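Local structure of dermonecrotic toxin (Pasteurella multocida, 2EBF) at residues Asp627-Ser630 against Pro631-Ala635; Ser670-Ala674 against Gly675-Ala679; Cys254-Glu258 against Asn259-Ile263. The protein acts as a potent mitogen and osteolytic toxin that induces bone resorption and is associated with the severe progressive form of atrophic rhinitis in pigs. All coordinates share one frame; numbering follows the deposited sequence.

Contact 1 (Asp627-Ser630 against Pro631-Ala635); sequences DSVS and PKVAA. With 2PO (phosphonate), chain D.
Lys632 folds back along the start of helix 629-639 and lies against Ser628. Its first torsion sets the direction: CG stands beside the backbone N, opposite the carbonyl carbon (chi1 -59°), a setting that sends the chain back toward the loop before the helix. CB meets the carbonyl oxygen of Val629, with Lys632 CB and Val629 O 3.4 Å apart. CG and CD then pass Ser628 O. CE also sits by this oxygen and touches the hydroxyl as well, with Lys632 CE 3.4 Å from Ser628 OG. The last torsion is bent (chi4 -46°), and Lys632 NZ stays 4.1 Å from Ser628 OG, too far for a direct bond. Two waters fill in. One donates to Ser628 O, 2.7 Å from the water oxygen, and the other is hydrogen-bonded to Ser628 OG. Both accept from Lys632 NZ, but these bonds are weak.

The backbone bonds of the helix start here. Val633 N donates to Val629 O at 3.0 Å, and Ala634 N to Ser630 O at 2.9 Å. Pro631 has no N-H to give, which costs little in a first turn. Val629 CG1 and Val633 CG2 meet at 3.8 Å on the buried side, where Cys620, Leu618 and Ala669 also pack.

Ahead of the helix, Asp627 N donates to phosphonate O1P at 2.9 Å. Asp627 and Ser628 belong to the phosphonate pocket, with Gly624, Ser625 and Cys626. The pocket is in the C-terminal region of the toxin; that region has a thiol protease-like catalytic triad. Asp627 grips the anion by a backbone N-H, and the nearby helix start may favour negative charge there. The lysine is probably placed more by its carbon chain than by its charge, which reaches Ser628 only through weak water bonds.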
ATOM      1  N   ASP A 627      38.656 -22.699 -11.092  1.00 37.97           N
ATOM      2  CA  ASP A 627      37.553 -22.189 -11.930  1.00 38.19           C
ATOM      3  C   ASP A 627      36.837 -23.234 -12.800  1.00 37.40           C
ATOM      4  O   ASP A 627      35.680 -23.033 -13.189  1.00 37.37           O
ATOM      5  CB  ASP A 627      38.019 -21.018 -12.799  1.00 38.62           C
ATOM      6  CG  ASP A 627      38.364 -19.781 -11.989  1.00 40.48           C
ATOM      7  OD1 ASP A 627      38.282 -19.805 -10.740  1.00 41.33           O
ATOM      8  OD2 ASP A 627      38.723 -18.767 -12.619  1.00 43.59           O
ATOM      9  N   SER A 628      37.517 -24.339 -13.095  1.00 36.70           N
ATOM     10  CA  SER A 628      36.942 -25.378 -13.958  1.00 36.31           C
ATOM     11  C   SER A 628      36.338 -26.561 -13.186  1.00 35.19           C
ATOM     12  O   SER A 628      35.925 -27.556 -13.781  1.00 34.85           O
ATOM     13  CB  SER A 628      37.981 -25.865 -14.967  1.00 36.62           C
ATOM     14  OG  SER A 628      38.958 -26.678 -14.336  1.00 39.66           O
ATOM     15  N   VAL A 629      36.269 -26.435 -11.866  1.00 33.79           N
ATOM     16  CA  VAL A 629      35.796 -27.528 -11.019  1.00 33.09           C
ATOM     17  C   VAL A 629      34.292 -27.838 -11.120  1.00 32.30           C
ATOM     18  O   VAL A 629      33.915 -29.012 -11.192  1.00 31.95           O
ATOM     19  CB  VAL A 629      36.238 -27.321  -9.541  1.00 33.18           C
ATOM     20  CG1 VAL A 629      35.488 -28.268  -8.588  1.00 33.48           C
ATOM     21  CG2 VAL A 629      37.747 -27.517  -9.418  1.00 33.28           C
ATOM     22  N   SER A 630      33.430 -26.820 -11.123  1.00 31.57           N
ATOM     23  CA  SER A 630      31.976 -27.098 -11.075  1.00 31.14           C
ATOM     24  C   SER A 630      31.415 -27.968 -12.224  1.00 30.71           C
ATOM     25  O   SER A 630      30.596 -28.852 -11.969  1.00 30.82           O
ATOM     26  CB  SER A 630      31.114 -25.840 -10.812  1.00 31.33           C
ATOM     27  OG  SER A 630      31.258 -24.853 -11.811  1.00 31.79           O
ATOM     28  N   PRO A 631      31.842 -27.741 -13.485  1.00 30.40           N
ATOM     29  CA  PRO A 631      31.322 -28.684 -14.486  1.00 29.81           C
ATOM     30  C   PRO A 631      31.774 -30.145 -14.258  1.00 28.98           C
ATOM     31  O   PRO A 631      31.030 -31.070 -14.575  1.00 29.02           O
ATOM     32  CB  PRO A 631      31.877 -28.133 -15.812  1.00 29.99           C
ATOM     33  CG  PRO A 631      32.212 -26.688 -15.523  1.00 31.23           C
ATOM     34  CD  PRO A 631      32.706 -26.721 -14.103  1.00 30.74           C
ATOM     35  N   LYS A 632      32.969 -30.339 -13.707  1.00 28.46           N
ATOM     36  CA  LYS A 632      33.484 -31.679 -13.424  1.00 28.65           C
ATOM     37  C   LYS A 632      32.660 -32.324 -12.303  1.00 28.08           C
ATOM     38  O   LYS A 632      32.346 -33.520 -12.347  1.00 28.25           O
ATOM     39  CB  LYS A 632      34.962 -31.623 -13.043  1.00 28.75           C
ATOM     40  CG  LYS A 632      35.875 -31.023 -14.102  1.00 30.75           C
ATOM     41  CD  LYS A 632      37.303 -30.858 -13.578  1.00 30.43           C
ATOM     42  CE  LYS A 632      38.169 -29.988 -14.503  1.00 35.14           C
ATOM     43  NZ  LYS A 632      38.035 -30.334 -15.950  1.00 37.60           N
ATOM     44  N   VAL A 633      32.310 -31.529 -11.298  1.00 26.85           N
ATOM     45  CA  VAL A 633      31.420 -32.002 -10.239  1.00 26.33           C
ATOM     46  C   VAL A 633      30.051 -32.388 -10.802  1.00 26.76           C
ATOM     47  O   VAL A 633      29.542 -33.471 -10.506  1.00 26.02           O
ATOM     48  CB  VAL A 633      31.297 -30.950  -9.106  1.00 25.75           C
ATOM     49  CG1 VAL A 633      30.215 -31.328  -8.109  1.00 25.45           C
ATOM     50  CG2 VAL A 633      32.646 -30.799  -8.419  1.00 25.49           C
ATOM     51  N   ALA A 634      29.459 -31.520 -11.629  1.00 27.24           N
ATOM     52  CA  ALA A 634      28.154 -31.838 -12.224  1.00 27.88           C
ATOM     53  C   ALA A 634      28.201 -33.131 -13.052  1.00 28.02           C
ATOM     54  O   ALA A 634      27.264 -33.927 -13.022  1.00 29.11           O
ATOM     55  CB  ALA A 634      27.628 -30.662 -13.055  1.00 27.62           C
ATOM     56  N   ALA A 635      29.296 -33.346 -13.764  1.00 28.68           N
ATOM     57  CA  ALA A 635      29.473 -34.544 -14.597  1.00 29.10           C
ATOM     58  C   ALA A 635      29.538 -35.813 -13.732  1.00 29.17           C
ATOM     59  O   ALA A 635      28.915 -36.833 -14.053  1.00 28.88           O
ATOM     60  CB  ALA A 635      30.727 -34.404 -15.453  1.00 29.19           C
TER
HETATM   61  P   2PO D1327      41.825 -22.340 -13.273  0.50 52.54           P
HETATM   62  O1P 2PO D1327      41.064 -21.375 -12.136  0.50 50.29           O
HETATM   63  O2P 2PO D1327      40.957 -22.987 -14.553  0.50 51.05           O
HETATM   64  O3P 2PO D1327      43.467 -22.643 -13.125  0.50 51.48           O
HETATM   65  O   HOH W   1      35.635 -28.012 -16.377  1.00 35.66           O
HETATM   66  O   HOH W   2      40.668 -28.195 -16.326  1.00 47.44           O

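Contact 2 (Ser670-Ala674 against Gly675-Ala679)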
ATOM      1  N   SER A 670      25.325 -28.412  -8.233  1.00 24.70           N
ATOM      2  CA  SER A 670      24.366 -28.864  -7.241  1.00 25.71           C
ATOM      3  C   SER A 670      23.677 -30.130  -7.740  1.00 26.29           C
ATOM      4  O   SER A 670      23.744 -30.465  -8.933  1.00 25.29           O
ATOM      5  CB  SER A 670      23.328 -27.766  -6.963  1.00 25.88           C
ATOM      6  OG  SER A 670      22.586 -27.475  -8.132  1.00 26.35           O
ATOM      7  N   PHE A 671      23.050 -30.851  -6.820  1.00 26.78           N
ATOM      8  CA  PHE A 671      22.133 -31.914  -7.212  1.00 28.29           C
ATOM      9  C   PHE A 671      20.749 -31.525  -6.719  1.00 29.41           C
ATOM     10  O   PHE A 671      20.611 -30.685  -5.825  1.00 29.32           O
ATOM     11  CB  PHE A 671      22.581 -33.301  -6.693  1.00 28.25           C
ATOM     12  CG  PHE A 671      22.432 -33.482  -5.207  1.00 28.20           C
ATOM     13  CD1 PHE A 671      21.272 -34.029  -4.672  1.00 29.85           C
ATOM     14  CD2 PHE A 671      23.462 -33.132  -4.340  1.00 29.07           C
ATOM     15  CE1 PHE A 671      21.124 -34.192  -3.306  1.00 29.48           C
ATOM     16  CE2 PHE A 671      23.324 -33.296  -2.960  1.00 28.04           C
ATOM     17  CZ  PHE A 671      22.160 -33.831  -2.442  1.00 30.41           C
ATOM     18  N   LYS A 672      19.727 -32.128  -7.317  1.00 31.08           N
ATOM     19  CA  LYS A 672      18.357 -31.793  -6.998  1.00 33.00           C
ATOM     20  C   LYS A 672      17.717 -32.966  -6.274  1.00 33.88           C
ATOM     21  O   LYS A 672      17.788 -34.110  -6.728  1.00 33.82           O
ATOM     22  CB  LYS A 672      17.583 -31.425  -8.268  1.00 33.33           C
ATOM     23  CG  LYS A 672      16.313 -30.656  -7.992  1.00 36.25           C
ATOM     24  CD  LYS A 672      16.043 -29.633  -9.069  1.00 40.29           C
ATOM     25  CE  LYS A 672      14.723 -28.920  -8.810  1.00 40.82           C
ATOM     26  NZ  LYS A 672      14.269 -28.212 -10.048  1.00 42.95           N
ATOM     27  N   PHE A 673      17.132 -32.676  -5.120  1.00 35.18           N
ATOM     28  CA  PHE A 673      16.452 -33.700  -4.346  1.00 36.83           C
ATOM     29  C   PHE A 673      15.270 -33.077  -3.616  1.00 37.30           C
ATOM     30  O   PHE A 673      15.403 -32.026  -2.989  1.00 36.98           O
ATOM     31  CB  PHE A 673      17.412 -34.367  -3.350  1.00 37.46           C
ATOM     32  CG  PHE A 673      16.750 -35.388  -2.455  1.00 38.15           C
ATOM     33  CD1 PHE A 673      16.415 -35.073  -1.143  1.00 39.69           C
ATOM     34  CD2 PHE A 673      16.453 -36.666  -2.933  1.00 39.50           C
ATOM     35  CE1 PHE A 673      15.792 -36.017  -0.311  1.00 39.60           C
ATOM     36  CE2 PHE A 673      15.832 -37.616  -2.111  1.00 39.32           C
ATOM     37  CZ  PHE A 673      15.504 -37.289  -0.798  1.00 38.99           C
ATOM     38  N   ALA A 674      14.116 -33.740  -3.722  1.00 38.23           N
ATOM     39  CA  ALA A 674      12.876 -33.313  -3.072  1.00 38.80           C
ATOM     40  C   ALA A 674      12.536 -31.856  -3.360  1.00 38.98           C
ATOM     41  O   ALA A 674      12.210 -31.100  -2.449  1.00 39.36           O
ATOM     42  CB  ALA A 674      12.955 -33.553  -1.566  1.00 38.67           C
ATOM     43  N   GLY A 675      12.649 -31.455  -4.623  1.00 39.33           N
ATOM     44  CA  GLY A 675      12.301 -30.089  -5.013  1.00 39.53           C
ATOM     45  C   GLY A 675      13.346 -29.009  -4.748  1.00 39.41           C
ATOM     46  O   GLY A 675      13.243 -27.914  -5.304  1.00 39.29           O
ATOM     47  N   LYS A 676      14.345 -29.310  -3.910  1.00 38.70           N
ATOM     48  CA  LYS A 676      15.399 -28.340  -3.551  1.00 37.87           C
ATOM     49  C   LYS A 676      16.755 -28.638  -4.198  1.00 36.16           C
ATOM     50  O   LYS A 676      17.043 -29.778  -4.549  1.00 35.27           O
ATOM     51  CB  LYS A 676      15.573 -28.263  -2.031  1.00 38.41           C
ATOM     52  CG  LYS A 676      14.565 -27.348  -1.341  1.00 41.59           C
ATOM     53  CD  LYS A 676      14.823 -27.267   0.147  1.00 44.76           C
ATOM     54  CE  LYS A 676      13.882 -26.268   0.797  1.00 46.91           C
ATOM     55  NZ  LYS A 676      13.770 -26.510   2.257  1.00 48.18           N
ATOM     56  N   GLU A 677      17.583 -27.600  -4.344  1.00 34.42           N
ATOM     57  CA  GLU A 677      18.953 -27.767  -4.822  1.00 32.68           C
ATOM     58  C   GLU A 677      19.951 -27.772  -3.660  1.00 31.55           C
ATOM     59  O   GLU A 677      19.840 -26.978  -2.722  1.00 31.03           O
ATOM     60  CB  GLU A 677      19.317 -26.692  -5.848  1.00 32.75           C
ATOM     61  CG  GLU A 677      18.534 -26.825  -7.149  1.00 32.55           C
ATOM     62  CD  GLU A 677      19.311 -26.388  -8.353  1.00 32.84           C
ATOM     63  OE1 GLU A 677      20.490 -25.994  -8.210  1.00 31.76           O
ATOM     64  OE2 GLU A 677      18.742 -26.451  -9.463  1.00 34.64           O
ATOM     65  N   PHE A 678      20.913 -28.684  -3.736  1.00 30.30           N
ATOM     66  CA  PHE A 678      21.936 -28.820  -2.706  1.00 29.05           C
ATOM     67  C   PHE A 678      23.299 -28.618  -3.339  1.00 28.25           C
ATOM     68  O   PHE A 678      23.700 -29.404  -4.197  1.00 28.28           O
ATOM     69  CB  PHE A 678      21.860 -30.211  -2.094  1.00 29.21           C
ATOM     70  CG  PHE A 678      20.638 -30.430  -1.253  1.00 29.29           C
ATOM     71  CD1 PHE A 678      20.677 -30.187   0.112  1.00 29.79           C
ATOM     72  CD2 PHE A 678      19.446 -30.859  -1.833  1.00 30.43           C
ATOM     73  CE1 PHE A 678      19.552 -30.380   0.900  1.00 29.87           C
ATOM     74  CE2 PHE A 678      18.307 -31.051  -1.050  1.00 30.74           C
ATOM     75  CZ  PHE A 678      18.367 -30.809   0.317  1.00 29.71           C
ATOM     76  N   ALA A 679      23.999 -27.556  -2.937  1.00 27.06           N
ATOM     77  CA  ALA A 679      25.344 -27.293  -3.441  1.00 26.24           C
ATOM     78  C   ALA A 679      26.271 -28.474  -3.149  1.00 25.83           C
ATOM     79  O   ALA A 679      26.211 -29.056  -2.066  1.00 26.28           O
ATOM     80  CB  ALA A 679      25.900 -26.040  -2.806  1.00 26.28           C
TER
HETATM   81  O   HOH W   3      16.256 -26.361 -10.348  1.00 58.57           O
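Ser670 and Glu677 make the short side-chain bond of this hairpin. Ser670 OG sits between the backbone N and the carbonyl carbon (chi1 63°), where it donates to Glu677 OE1 at 2.6 Å, from 54° above the carboxylate plane. Glu677 OE2 takes a bond from a water 2.6 Å away, which accepts from Lys672 NZ; the opposite charges are joined through water. Gly647 N and Met646 N also donate to the carboxylate.

Phe671 and Phe678 are a hydrogen-bonded antiparallel pair, with Phe678 N 2.9 Å from Phe671 O. Phe673 and Lys676 form the next such pair and close a type I' turn, in which Ala674 and Gly675 have positive phi. Strands 660-673 and 676-681 are neighbours in a six-stranded antiparallel sheet of the C3 domain, and backbone bonds continue to Gly645 on one flank and Leu699 on the other.

Phe678 CB makes a CH-pi contact over one face of the Phe671 ring, 3.9 Å from its centroid. The two rings are nearly parallel, at 15°, but slid apart and barely overlap. Phe678 CE2 meets Phe673 CB at 4.1 Å.

The hairpin has two chemical sides. One is mainly aromatic and packs on Leu602 and Ile609 of helix 596-610; Lys676 lies on it too and bonds Ser593 O through NZ. On the other, several donors meet the Glu677 carboxylate, which would probably stabilise its negative charge.

Contact 3 (Cys254-Glu258 against Asn259-Ile263)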
ATOM      1  N   CYS A 254     -19.393  20.049  14.388  1.00 48.28           N
ATOM      2  CA  CYS A 254     -19.049  21.337  13.809  1.00 48.10           C
ATOM      3  C   CYS A 254     -19.187  22.389  14.892  1.00 48.18           C
ATOM      4  O   CYS A 254     -20.218  22.460  15.568  1.00 47.93           O
ATOM      5  CB  CYS A 254     -19.973  21.679  12.643  1.00 47.97           C
ATOM      6  SG  CYS A 254     -19.918  20.526  11.277  1.00 48.04           S
ATOM      7  N   ARG A 255     -18.141  23.191  15.070  1.00 48.06           N
ATOM      8  CA  ARG A 255     -18.170  24.263  16.052  1.00 48.30           C
ATOM      9  C   ARG A 255     -17.456  25.506  15.540  1.00 47.98           C
ATOM     10  O   ARG A 255     -16.424  25.408  14.868  1.00 47.76           O
ATOM     11  CB  ARG A 255     -17.550  23.813  17.376  1.00 48.49           C
ATOM     12  CG  ARG A 255     -18.108  24.555  18.588  1.00 50.40           C
ATOM     13  CD  ARG A 255     -17.260  24.364  19.836  1.00 53.44           C
ATOM     14  NE  ARG A 255     -17.139  22.961  20.230  1.00 55.98           N
ATOM     15  CZ  ARG A 255     -16.485  22.534  21.308  1.00 57.29           C
ATOM     16  NH1 ARG A 255     -15.890  23.402  22.122  1.00 57.52           N
ATOM     17  NH2 ARG A 255     -16.426  21.234  21.576  1.00 57.78           N
ATOM     18  N   ILE A 256     -18.025  26.670  15.852  1.00 47.66           N
ATOM     19  CA  ILE A 256     -17.376  27.950  15.576  1.00 47.26           C
ATOM     20  C   ILE A 256     -16.793  28.513  16.865  1.00 47.16           C
ATOM     21  O   ILE A 256     -17.483  28.602  17.884  1.00 47.04           O
ATOM     22  CB  ILE A 256     -18.338  28.981  14.928  1.00 47.25           C
ATOM     23  CG1 ILE A 256     -18.873  28.449  13.596  1.00 47.13           C
ATOM     24  CG2 ILE A 256     -17.629  30.327  14.715  1.00 47.16           C
ATOM     25  CD1 ILE A 256     -20.116  29.161  13.098  1.00 47.21           C
ATOM     26  N   ILE A 257     -15.512  28.868  16.817  1.00 46.76           N
ATOM     27  CA  ILE A 257     -14.855  29.561  17.914  1.00 46.58           C
ATOM     28  C   ILE A 257     -14.098  30.746  17.336  1.00 46.43           C
ATOM     29  O   ILE A 257     -13.226  30.572  16.482  1.00 46.27           O
ATOM     30  CB  ILE A 257     -13.889  28.641  18.710  1.00 46.66           C
ATOM     31  CG1 ILE A 257     -14.674  27.567  19.471  1.00 46.90           C
ATOM     32  CG2 ILE A 257     -13.024  29.463  19.674  1.00 46.53           C
ATOM     33  CD1 ILE A 257     -13.821  26.613  20.294  1.00 46.68           C
ATOM     34  N   GLU A 258     -14.461  31.946  17.792  1.00 46.20           N
ATOM     35  CA  GLU A 258     -13.783  33.185  17.410  1.00 46.15           C
ATOM     36  C   GLU A 258     -13.527  33.285  15.904  1.00 45.38           C
ATOM     37  O   GLU A 258     -12.375  33.347  15.469  1.00 45.71           O
ATOM     38  CB  GLU A 258     -12.467  33.345  18.184  1.00 46.09           C
ATOM     39  CG  GLU A 258     -12.629  33.725  19.651  1.00 47.32           C
ATOM     40  CD  GLU A 258     -11.305  34.083  20.311  1.00 47.39           C
ATOM     41  OE1 GLU A 258     -11.156  35.241  20.764  1.00 48.74           O
ATOM     42  OE2 GLU A 258     -10.410  33.209  20.365  1.00 48.71           O
ATOM     43  N   ASN A 259     -14.602  33.279  15.117  1.00 44.53           N
ATOM     44  CA  ASN A 259     -14.521  33.503  13.663  1.00 43.59           C
ATOM     45  C   ASN A 259     -13.949  32.337  12.836  1.00 42.64           C
ATOM     46  O   ASN A 259     -13.779  32.455  11.619  1.00 42.40           O
ATOM     47  CB  ASN A 259     -13.777  34.816  13.358  1.00 43.88           C
ATOM     48  CG  ASN A 259     -14.013  35.316  11.941  1.00 44.55           C
ATOM     49  OD1 ASN A 259     -13.073  35.437  11.154  1.00 45.68           O
ATOM     50  ND2 ASN A 259     -15.269  35.605  11.611  1.00 45.05           N
ATOM     51  N   SER A 260     -13.660  31.217  13.498  1.00 41.52           N
ATOM     52  CA  SER A 260     -13.184  30.013  12.811  1.00 40.57           C
ATOM     53  C   SER A 260     -14.163  28.852  12.965  1.00 40.02           C
ATOM     54  O   SER A 260     -14.694  28.622  14.053  1.00 39.74           O
ATOM     55  CB  SER A 260     -11.798  29.605  13.319  1.00 40.57           C
ATOM     56  OG  SER A 260     -10.822  30.584  13.000  1.00 39.86           O
ATOM     57  N   LEU A 261     -14.384  28.126  11.870  1.00 39.29           N
ATOM     58  CA  LEU A 261     -15.252  26.947  11.863  1.00 38.35           C
ATOM     59  C   LEU A 261     -14.426  25.665  11.812  1.00 38.32           C
ATOM     60  O   LEU A 261     -13.563  25.503  10.949  1.00 37.67           O
ATOM     61  CB  LEU A 261     -16.214  27.004  10.675  1.00 38.44           C
ATOM     62  CG  LEU A 261     -17.030  25.776  10.263  1.00 37.70           C
ATOM     63  CD1 LEU A 261     -18.148  25.490  11.248  1.00 37.67           C
ATOM     64  CD2 LEU A 261     -17.588  25.979   8.865  1.00 37.78           C
ATOM     65  N   TYR A 262     -14.712  24.765  12.748  1.00 37.89           N
ATOM     66  CA  TYR A 262     -13.996  23.502  12.890  1.00 37.65           C
ATOM     67  C   TYR A 262     -14.950  22.355  12.601  1.00 37.77           C
ATOM     68  O   TYR A 262     -16.050  22.298  13.161  1.00 37.47           O
ATOM     69  CB  TYR A 262     -13.433  23.376  14.306  1.00 37.64           C
ATOM     70  CG  TYR A 262     -12.481  24.492  14.672  1.00 37.80           C
ATOM     71  CD1 TYR A 262     -12.953  25.724  15.139  1.00 38.40           C
ATOM     72  CD2 TYR A 262     -11.109  24.322  14.545  1.00 37.29           C
ATOM     73  CE1 TYR A 262     -12.073  26.752  15.465  1.00 37.66           C
ATOM     74  CE2 TYR A 262     -10.223  25.342  14.865  1.00 37.70           C
ATOM     75  CZ  TYR A 262     -10.709  26.553  15.327  1.00 37.99           C
ATOM     76  OH  TYR A 262      -9.819  27.554  15.642  1.00 37.45           O
ATOM     77  N   ILE A 263     -14.522  21.449  11.722  1.00 37.47           N
ATOM     78  CA  ILE A 263     -15.376  20.369  11.243  1.00 37.40           C
ATOM     79  C   ILE A 263     -14.774  18.999  11.575  1.00 37.59           C
ATOM     80  O   ILE A 263     -13.575  18.759  11.354  1.00 37.20           O
ATOM     81  CB  ILE A 263     -15.645  20.511   9.719  1.00 37.26           C
ATOM     82  CG1 ILE A 263     -16.429  21.803   9.437  1.00 37.01           C
ATOM     83  CG2 ILE A 263     -16.389  19.295   9.173  1.00 37.71           C
ATOM     84  CD1 ILE A 263     -16.342  22.297   8.002  1.00 35.72           C
TER
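Leu261 pushes a methyl into the hollow between Cys254 and Ile256 on the neighbouring strand. CG is anti to the backbone N (chi1 167°), and chi2 of 73° then turns CD1 toward Ile256. There Leu261 CD1 is 3.8 Å from Ile256 CG1. On its other flank Leu261 CD1 lies 4.4 Å from Cys254 CB. Further along the same face the Cys254 sulfur makes a second bump, and Cys254 SG rests 4.1 Å from Ile263 CG1. Helix 234-248 closes over this row, with Leu242 against Cys254, Ile256 and Leu261. Phe292 of helix 288-300 also presses on Cys254 and Leu261.

The two strands form a beta hairpin with a type I' turn from Ile257 to Ser260. It belongs to a three-stranded antiparallel sheet within the C2 domain, and strand 205-207 flanks 260-263. Arg255 and Tyr262 are a hydrogen-bonded pair, with Tyr262 N 2.8 Å from Arg255 O.

On the opposite face the Tyr262 ring turns an edge to the backbone of strand 254-257. Arg255 O sits in the ring plane, 3.5 Å from Tyr262 CD1. The next edge atom, Tyr262 CE1, fits against Ile257 CB at 4.2 Å. Pro196 and Val206 also touch this ring. The Arg255 side chain leads away from the hairpin, and its guanidinium forms a salt bridge with Asp200.

How the contacts relate
Contacts 1 and 2 lie in the C3 domain, their centres about 16 Å apart. Contact 3, in the C2 domain, is about 69 Å from contact 2, centre to centre. All three are partly buried: contacts 2 and 3 bury much of their strands and expose their turns, and in contact 1 Ser630 and the valines are buried but Pro631 and Lys632 exposed. Contact 1 starts a helix beside a ligand pocket, with the anion at Asp627 and waters between Ser628 and Lys632. Its helix packs on strand 660-673, half of contact 2. Contact 2 pairs an aromatic face with a carboxylate face, whereas contact 3 packs Cys254 and aliphatic chains against helices, with a tyrosine on the other face.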